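Local coordinates for protein MxaA (Stigmatella aurantiaca, PDB 4W4T) that carries a terminal NADPH-binding reductase domain of the short-chain dehydrogenase type, here crystallised alone, which probably releases the myxalamid chain as a primary alcohol, at residues D260-M272 and A347-F360. Residues are numbered along the deposited sequence; the frame is centred on the assembly and turned at random.
Sequences DLVCRTLKGCVRM and AASSDSELGDLLMF
Leu357 is a knob in a hole formed by Leu261, Arg264, Thr265 and Gly268, where helices 261-272 and 352-360 cross at -127° in the small, mostly helical lobe beside the Rossmann-fold body of this reductase domain. Its CD1 reaches Thr265 OG1 at 3.5 Å, and its CD2 lies over the backbone near Gly268, where a beta carbon would clash. Leu354 continues the apolar seam, with CD2 3.7 Å from Gly268 CA and CD1 against Met272 CG. At the far end, Leu261 CG stands anti to the backbone N (chi1 -180°), which carries CD1 over one face of the Phe360 ring, a CH-pi contact with CD1 3.8 Å from Phe360 CG.

Polar contacts add to this: Arg271 forms a salt bridge to Asp351, whose OD2 sits at the guanidinium edge. Asp351 OD1 also caps helix 352-360, accepting from Leu354 N at 3.1 Å, from above the carboxylate plane. With an alanine in place of Asp351, Arg271 would probably lose its direct carboxylate partner, keeping only the water-bridged link to Glu353, and the helix its cap. Lys267 makes a long salt bridge to Glu353, while its NZ hydrogen-bonds Phe415 O. One water accepts from Arg271 NH1 at 2.9 Å and donates to Glu353 OE1 at 2.7 Å.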
loop_
_atom_site.group_PDB
_atom_site.type_symbol
_atom_site.label_atom_id
_atom_site.label_comp_id
_atom_site.label_asym_id
_atom_site.label_seq_id
_atom_site.Cartn_x
_atom_site.Cartn_y
_atom_site.Cartn_z
ATOM N N ASP A 260 -10.725 5.223 -9.014
ATOM C CA ASP A 260 -9.721 5.929 -9.806
ATOM C C ASP A 260 -8.840 6.837 -8.950
ATOM O O ASP A 260 -9.330 7.542 -8.079
ATOM C CB ASP A 260 -10.412 6.762 -10.883
ATOM C CG ASP A 260 -9.446 7.331 -11.907
ATOM O OD1 ASP A 260 -8.513 8.070 -11.524
ATOM O OD2 ASP A 260 -9.639 7.053 -13.113
ATOM N N LEU A 261 -7.545 6.844 -9.230
ATOM C CA LEU A 261 -6.595 7.659 -8.483
ATOM C C LEU A 261 -6.917 9.164 -8.485
ATOM O O LEU A 261 -6.717 9.852 -7.474
ATOM C CB LEU A 261 -5.195 7.438 -9.044
ATOM C CG LEU A 261 -4.057 8.203 -8.380
ATOM C CD1 LEU A 261 -4.074 7.942 -6.890
ATOM C CD2 LEU A 261 -2.721 7.788 -8.987
ATOM N N VAL A 262 -7.391 9.674 -9.617
ATOM C CA VAL A 262 -7.750 11.086 -9.720
ATOM C C VAL A 262 -8.923 11.419 -8.807
ATOM O O VAL A 262 -8.929 12.467 -8.151
ATOM C CB VAL A 262 -8.103 11.482 -11.160
ATOM C CG1 VAL A 262 -8.560 12.939 -11.220
ATOM C CG2 VAL A 262 -6.913 11.246 -12.062
ATOM N N CYS A 263 -9.912 10.528 -8.750
ATOM C CA CYS A 263 -11.016 10.729 -7.815
ATOM C C CYS A 263 -10.532 10.693 -6.376
ATOM O O CYS A 263 -10.961 11.496 -5.549
ATOM C CB CYS A 263 -12.103 9.681 -8.021
ATOM S SG CYS A 263 -12.879 9.796 -9.642
ATOM N N ARG A 264 -9.654 9.741 -6.073
ATOM C CA ARG A 264 -9.066 9.640 -4.737
ATOM C C ARG A 264 -8.345 10.909 -4.318
ATOM O O ARG A 264 -8.459 11.386 -3.181
ATOM C CB ARG A 264 -8.077 8.478 -4.684
ATOM C CG ARG A 264 -8.684 7.116 -4.512
ATOM C CD ARG A 264 -7.559 6.086 -4.367
ATOM N NE ARG A 264 -8.069 4.725 -4.388
ATOM C CZ ARG A 264 -8.360 4.029 -3.298
ATOM N NH1 ARG A 264 -8.172 4.565 -2.099
ATOM N NH2 ARG A 264 -8.829 2.793 -3.410
ATOM N N THR A 265 -7.561 11.438 -5.240
ATOM C CA THR A 265 -6.810 12.648 -4.984
ATOM C C THR A 265 -7.730 13.840 -4.744
ATOM O O THR A 265 -7.536 14.599 -3.793
ATOM C CB THR A 265 -5.868 12.929 -6.150
ATOM O OG1 THR A 265 -4.992 11.807 -6.297
ATOM C CG2 THR A 265 -5.062 14.182 -5.907
ATOM N N LEU A 266 -8.737 14.015 -5.604
ATOM C CA LEU A 266 -9.665 15.125 -5.429
ATOM C C LEU A 266 -10.409 15.029 -4.109
ATOM O O LEU A 266 -10.600 16.036 -3.433
ATOM C CB LEU A 266 -10.674 15.188 -6.579
ATOM C CG LEU A 266 -10.077 15.482 -7.949
ATOM C CD1 LEU A 266 -11.184 15.704 -8.978
ATOM C CD2 LEU A 266 -9.134 16.679 -7.887
ATOM N N LYS A 267 -10.839 13.825 -3.739
ATOM C CA LYS A 267 -11.566 13.671 -2.482
ATOM C C LYS A 267 -10.656 13.991 -1.305
ATOM O O LYS A 267 -11.085 14.620 -0.347
ATOM C CB LYS A 267 -12.137 12.265 -2.335
ATOM C CG LYS A 267 -12.820 12.028 -0.987
ATOM C CD LYS A 267 -13.560 10.690 -0.965
ATOM C CE LYS A 267 -14.321 10.477 0.346
ATOM N NZ LYS A 267 -15.332 9.363 0.205
ATOM N N GLY A 268 -9.398 13.568 -1.394
ATOM C CA GLY A 268 -8.409 13.882 -0.375
ATOM C C GLY A 268 -8.235 15.380 -0.212
ATOM O O GLY A 268 -8.184 15.884 0.900
ATOM N N CYS A 269 -8.152 16.103 -1.323
ATOM C CA CYS A 269 -7.993 17.553 -1.242
ATOM C C CYS A 269 -9.213 18.173 -0.587
ATOM O O CYS A 269 -9.090 19.073 0.251
ATOM C CB CYS A 269 -7.756 18.161 -2.624
ATOM S SG CYS A 269 -6.133 17.749 -3.292
ATOM N N VAL A 270 -10.389 17.697 -0.974
ATOM C CA VAL A 270 -11.627 18.240 -0.418
ATOM C C VAL A 270 -11.706 17.978 1.082
ATOM O O VAL A 270 -12.004 18.886 1.864
ATOM C CB VAL A 270 -12.869 17.656 -1.134
ATOM C CG1 VAL A 270 -14.128 17.930 -0.344
ATOM C CG2 VAL A 270 -12.990 18.276 -2.505
ATOM N N ARG A 271 -11.409 16.751 1.492
ATOM C CA ARG A 271 -11.512 16.406 2.910
ATOM C C ARG A 271 -10.493 17.148 3.776
ATOM O O ARG A 271 -10.801 17.543 4.903
ATOM C CB ARG A 271 -11.388 14.896 3.083
ATOM C CG ARG A 271 -12.616 14.147 2.567
ATOM C CD ARG A 271 -12.534 12.657 2.832
ATOM N NE ARG A 271 -12.512 12.381 4.263
ATOM C CZ ARG A 271 -11.652 11.554 4.848
ATOM N NH1 ARG A 271 -10.744 10.907 4.122
ATOM N NH2 ARG A 271 -11.709 11.365 6.162
HETATM N N MSE A 272 -9.292 17.367 3.257
HETATM C CA MSE A 272 -8.287 18.121 4.004
HETATM C C MSE A 272 -8.496 19.620 3.912
HETATM O O MSE A 272 -8.031 20.368 4.768
HETATM C CB MSE A 272 -6.884 17.801 3.510
HETATM C CG MSE A 272 -6.499 16.357 3.740
HETATM SE SE MSE A 272 -4.610 16.142 3.355
HETATM C CE MSE A 272 -4.729 16.060 1.440
ATOM N N ALA A 347 -2.128 13.728 7.966
ATOM C CA ALA A 347 -3.532 13.334 7.995
ATOM C C ALA A 347 -3.695 11.820 7.996
ATOM O O ALA A 347 -4.640 11.279 8.572
ATOM C CB ALA A 347 -4.270 13.942 6.806
ATOM N N ALA A 348 -2.762 11.143 7.338
ATOM C CA ALA A 348 -2.809 9.702 7.179
ATOM C C ALA A 348 -2.713 8.961 8.518
ATOM O O ALA A 348 -3.154 7.820 8.627
ATOM C CB ALA A 348 -1.696 9.259 6.248
ATOM N N SER A 349 -2.145 9.619 9.526
ATOM C CA SER A 349 -1.986 9.028 10.857
ATOM C C SER A 349 -3.304 8.506 11.409
ATOM O O SER A 349 -3.359 7.426 12.002
ATOM C CB SER A 349 -1.399 10.045 11.836
ATOM O OG SER A 349 -2.359 11.015 12.225
ATOM N N SER A 350 -4.368 9.275 11.196
ATOM C CA SER A 350 -5.669 8.948 11.762
ATOM C C SER A 350 -6.726 8.713 10.692
ATOM O O SER A 350 -7.920 8.743 10.977
ATOM C CB SER A 350 -6.129 10.069 12.691
ATOM O OG SER A 350 -6.206 11.293 11.980
ATOM N N ASP A 351 -6.290 8.477 9.461
ATOM C CA ASP A 351 -7.218 8.300 8.350
ATOM C C ASP A 351 -6.622 7.343 7.324
ATOM O O ASP A 351 -5.677 7.698 6.627
ATOM C CB ASP A 351 -7.535 9.659 7.717
ATOM C CG ASP A 351 -8.672 9.595 6.706
ATOM O OD1 ASP A 351 -8.694 8.681 5.849
ATOM O OD2 ASP A 351 -9.546 10.485 6.766
ATOM N N SER A 352 -7.176 6.136 7.229
ATOM C CA SER A 352 -6.590 5.096 6.385
ATOM C C SER A 352 -6.805 5.337 4.892
ATOM O O SER A 352 -5.993 4.906 4.070
ATOM C CB SER A 352 -7.144 3.719 6.770
ATOM O OG SER A 352 -8.363 3.457 6.103
ATOM N N GLU A 353 -7.892 6.020 4.540
ATOM C CA GLU A 353 -8.130 6.372 3.142
ATOM C C GLU A 353 -7.083 7.363 2.635
ATOM O O GLU A 353 -6.577 7.220 1.526
ATOM C CB GLU A 353 -9.532 6.950 2.951
ATOM C CG GLU A 353 -10.432 6.092 2.072
ATOM C CD GLU A 353 -11.830 6.664 1.940
ATOM O OE1 GLU A 353 -11.955 7.850 1.560
ATOM O OE2 GLU A 353 -12.802 5.931 2.222
ATOM N N LEU A 354 -6.760 8.368 3.442
ATOM C CA LEU A 354 -5.714 9.315 3.062
ATOM C C LEU A 354 -4.358 8.608 3.024
ATOM O O LEU A 354 -3.513 8.896 2.174
ATOM C CB LEU A 354 -5.684 10.499 4.024
ATOM C CG LEU A 354 -6.935 11.375 3.929
ATOM C CD1 LEU A 354 -6.893 12.484 4.947
ATOM C CD2 LEU A 354 -7.072 11.943 2.533
ATOM N N GLY A 355 -4.158 7.678 3.951
ATOM C CA GLY A 355 -2.979 6.830 3.921
ATOM C C GLY A 355 -2.880 6.062 2.613
ATOM O O GLY A 355 -1.810 5.994 2.008
ATOM N N ASP A 356 -3.998 5.497 2.169
ATOM C CA ASP A 356 -4.033 4.766 0.903
ATOM C C ASP A 356 -3.587 5.653 -0.263
ATOM O O ASP A 356 -2.851 5.207 -1.146
ATOM C CB ASP A 356 -5.439 4.217 0.631
ATOM C CG ASP A 356 -5.837 3.108 1.595
ATOM O OD1 ASP A 356 -4.959 2.591 2.327
ATOM O OD2 ASP A 356 -7.037 2.753 1.618
ATOM N N LEU A 357 -4.031 6.910 -0.250
ATOM C CA LEU A 357 -3.661 7.880 -1.276
ATOM C C LEU A 357 -2.172 8.213 -1.208
ATOM O O LEU A 357 -1.495 8.331 -2.223
ATOM C CB LEU A 357 -4.508 9.157 -1.125
ATOM C CG LEU A 357 -4.084 10.389 -1.928
ATOM C CD1 LEU A 357 -4.055 10.098 -3.418
ATOM C CD2 LEU A 357 -5.005 11.567 -1.630
ATOM N N LEU A 358 -1.666 8.344 0.009
ATOM C CA LEU A 358 -0.272 8.688 0.223
ATOM C C LEU A 358 0.691 7.661 -0.385
ATOM O O LEU A 358 1.757 8.025 -0.876
ATOM C CB LEU A 358 -0.016 8.826 1.721
ATOM C CG LEU A 358 1.380 9.196 2.201
ATOM C CD1 LEU A 358 1.715 10.621 1.814
ATOM C CD2 LEU A 358 1.450 9.022 3.709
HETATM N N MSE A 359 0.314 6.384 -0.342
HETATM C CA MSE A 359 1.147 5.320 -0.906
HETATM C C MSE A 359 1.516 5.616 -2.354
HETATM O O MSE A 359 2.673 5.501 -2.753
HETATM C CB MSE A 359 0.439 3.964 -0.838
HETATM C CG MSE A 359 0.203 3.432 0.570
HETATM SE SE MSE A 359 1.794 3.656 1.700
HETATM C CE MSE A 359 1.310 5.333 2.550
ATOM N N PHE A 360 0.508 5.994 -3.132
ATOM C CA PHE A 360 0.697 6.332 -4.537
ATOM C C PHE A 360 1.721 7.459 -4.763
ATOM O O PHE A 360 2.541 7.377 -5.674
ATOM C CB PHE A 360 -0.652 6.712 -5.162
ATOM C CG PHE A 360 -1.644 5.573 -5.219
ATOM C CD1 PHE A 360 -1.670 4.705 -6.308
ATOM C CD2 PHE A 360 -2.547 5.361 -4.188
ATOM C CE1 PHE A 360 -2.572 3.655 -6.363
ATOM C CE2 PHE A 360 -3.453 4.310 -4.236
ATOM C CZ PHE A 360 -3.466 3.457 -5.329
HETATM O O HOH W 1 -8.131 7.264 -0.850
HETATM O O HOH W 2 -10.616 10.194 1.348
#